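Local coordinates for thioredoxin family protein (Streptococcus pneumoniae, PDB 2YP6), which probably acts as a surface-exposed lipoprotein thiol-disulfide oxidoreductase of the thioredoxin family, contributing to resistance against extracellular oxidative stress, at residues 52-57 / 134-139. Sequence-based numbering, arbitrary orientation.
Sequences FTLQSM and PVLYDT
Strands 53-56 and 135-137 meet as a short, strongly splayed antiparallel pair, their N-to-C directions 119° apart, with S56 and L136 as a non-hydrogen-bonded pair whose CA atoms lie 4.2 Å apart. In this thioredoxin fold the pairing joins the N-terminal strands 53-56 and 61-63 to the central sheet, where 135-137 runs parallel to 102-108. Two backbone bonds bracket the S56-L136 pair: Y137 N gives to Q55 O, and M57 N gives to V135 O at 2.8 Å. Toward F52 the strands diverge, and a water replaces direct bonding, accepting from Q55 N and donating to Y137 O at 2.7 Å.

On the face of S56 and L136, the leucine's two methyls divide the work: CD2 rests on S56 CB, whereas CD1 reaches CE1 of the F52 ring at 3.6 Å, the two side chains crossing at about a right angle. L54 also crosses L136 at about a right angle, setting CD1 against L136 CB and CD2 against Y137 O (3.6 Å), with D138 OD1 just beyond; that carboxylate oxygen is held by T143 OG1, while OD2 accepts from F144 N, a residue of the bound-ligand pocket.

Across the sheet, the Y137 ring lies over the start of the turn after S56. M57 CA stands 4.1 Å from the ring centroid and 29° off its normal, a CH-pi contact over one face. With CG anti to the backbone N (chi1 167°), the M57 chain passes the phenol end, and its bend at chi3 brings CE to V135 CG2 beside F125 of helix 120-127. Y137 OH, buried here without a hydrogen-bonding partner, is left against M57 CG at 3.6 Å.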
loop_
_atom_site.group_PDB
_atom_site.type_symbol
_atom_site.label_atom_id
_atom_site.label_comp_id
_atom_site.label_asym_id
_atom_site.label_seq_id
_atom_site.Cartn_x
_atom_site.Cartn_y
_atom_site.Cartn_z
ATOM N N PHE A 52 -4.457 10.447 4.923
ATOM C CA PHE A 52 -5.607 9.579 5.063
ATOM C C PHE A 52 -5.715 9.004 6.461
ATOM O O PHE A 52 -4.722 8.920 7.220
ATOM C CB PHE A 52 -5.611 8.472 3.993
ATOM C CG PHE A 52 -4.386 7.604 4.005
ATOM C CD1 PHE A 52 -4.239 6.588 4.941
ATOM C CD2 PHE A 52 -3.387 7.790 3.067
ATOM C CE1 PHE A 52 -3.088 5.775 4.958
ATOM C CE2 PHE A 52 -2.237 6.984 3.068
ATOM C CZ PHE A 52 -2.094 5.980 4.001
ATOM N N THR A 53 -6.953 8.652 6.809
ATOM C CA THR A 53 -7.296 7.996 8.062
ATOM C C THR A 53 -8.212 6.828 7.694
ATOM O O THR A 53 -9.346 7.035 7.248
ATOM C CB THR A 53 -7.986 8.954 9.043
ATOM O OG1 THR A 53 -7.101 10.048 9.329
ATOM C CG2 THR A 53 -8.329 8.255 10.354
ATOM N N LEU A 54 -7.700 5.611 7.864
ATOM C CA LEU A 54 -8.445 4.399 7.471
ATOM C C LEU A 54 -8.402 3.297 8.536
ATOM O O LEU A 54 -7.417 3.188 9.271
ATOM C CB LEU A 54 -7.835 3.844 6.199
ATOM C CG LEU A 54 -7.818 4.775 4.995
ATOM C CD1 LEU A 54 -6.970 4.154 3.874
ATOM C CD2 LEU A 54 -9.253 5.105 4.558
ATOM N N GLN A 55 -9.458 2.490 8.615
ATOM C CA GLN A 55 -9.446 1.278 9.416
ATOM C C GLN A 55 -8.661 0.184 8.676
ATOM O O GLN A 55 -8.828 -0.001 7.475
ATOM C CB GLN A 55 -10.879 0.778 9.676
ATOM C CG GLN A 55 -11.692 1.685 10.559
ATOM C CD GLN A 55 -11.068 1.835 11.935
ATOM O OE1 GLN A 55 -10.724 2.936 12.351
ATOM N NE2 GLN A 55 -10.921 0.720 12.647
ATOM N N SER A 56 -7.828 -0.550 9.406
ATOM C CA SER A 56 -7.138 -1.701 8.856
ATOM C C SER A 56 -8.057 -2.917 8.943
ATOM O O SER A 56 -9.063 -2.892 9.651
ATOM C CB SER A 56 -5.840 -1.963 9.624
ATOM O OG SER A 56 -6.113 -2.446 10.929
ATOM N N MET A 57 -7.695 -3.964 8.206
ATOM C CA MET A 57 -8.376 -5.250 8.220
ATOM C C MET A 57 -8.474 -5.796 9.636
ATOM O O MET A 57 -9.424 -6.512 9.983
ATOM C CB MET A 57 -7.552 -6.206 7.342
ATOM C CG MET A 57 -7.869 -7.643 7.433
ATOM S SD MET A 57 -7.027 -8.425 6.057
ATOM C CE MET A 57 -5.307 -8.179 6.455
ATOM N N PRO A 134 -0.028 -4.995 6.210
ATOM C CA PRO A 134 -1.205 -4.176 6.521
ATOM C C PRO A 134 -2.111 -3.967 5.336
ATOM O O PRO A 134 -1.667 -3.623 4.225
ATOM C CB PRO A 134 -0.598 -2.837 6.951
ATOM C CG PRO A 134 0.766 -3.170 7.404
ATOM C CD PRO A 134 1.225 -4.279 6.533
ATOM N N VAL A 135 -3.402 -4.151 5.572
ATOM C CA VAL A 135 -4.375 -3.840 4.545
ATOM C C VAL A 135 -5.348 -2.831 5.107
ATOM O O VAL A 135 -6.015 -3.093 6.107
ATOM C CB VAL A 135 -5.164 -5.080 4.085
ATOM C CG1 VAL A 135 -6.190 -4.687 3.021
ATOM C CG2 VAL A 135 -4.230 -6.166 3.565
ATOM N N LEU A 136 -5.406 -1.676 4.459
ATOM C CA LEU A 136 -6.277 -0.602 4.887
ATOM C C LEU A 136 -7.515 -0.568 3.996
ATOM O O LEU A 136 -7.428 -0.783 2.786
ATOM C CB LEU A 136 -5.544 0.723 4.797
ATOM C CG LEU A 136 -4.222 0.811 5.575
ATOM C CD1 LEU A 136 -3.748 2.243 5.534
ATOM C CD2 LEU A 136 -4.345 0.297 7.007
ATOM N N TYR A 137 -8.651 -0.265 4.610
ATOM C CA TYR A 137 -9.946 -0.316 3.939
ATOM C C TYR A 137 -10.386 1.071 3.529
ATOM O O TYR A 137 -10.862 1.846 4.349
ATOM C CB TYR A 137 -10.983 -0.865 4.892
ATOM C CG TYR A 137 -10.927 -2.357 5.144
ATOM C CD1 TYR A 137 -10.089 -3.185 4.416
ATOM C CD2 TYR A 137 -11.751 -2.934 6.091
ATOM C CE1 TYR A 137 -10.057 -4.570 4.649
ATOM C CE2 TYR A 137 -11.741 -4.306 6.320
ATOM C CZ TYR A 137 -10.896 -5.118 5.594
ATOM O OH TYR A 137 -10.882 -6.477 5.840
ATOM N N ASP A 138 -10.283 1.356 2.241
ATOM C CA ASP A 138 -10.749 2.618 1.681
ATOM C C ASP A 138 -12.250 2.498 1.374
ATOM O O ASP A 138 -12.660 2.420 0.225
ATOM C CB ASP A 138 -9.968 2.939 0.416
ATOM C CG ASP A 138 -10.093 4.387 0.011
ATOM O OD1 ASP A 138 -10.331 5.223 0.903
ATOM O OD2 ASP A 138 -9.937 4.680 -1.188
ATOM N N THR A 139 -13.057 2.517 2.418
ATOM C CA THR A 139 -14.496 2.245 2.306
ATOM C C THR A 139 -15.303 3.330 1.596
ATOM O O THR A 139 -16.481 3.129 1.284
ATOM C CB THR A 139 -15.109 2.033 3.689
ATOM O OG1 THR A 139 -14.802 3.181 4.507
ATOM C CG2 THR A 139 -14.576 0.765 4.307
HETATM O O HOH W 1 -11.662 2.619 6.808
#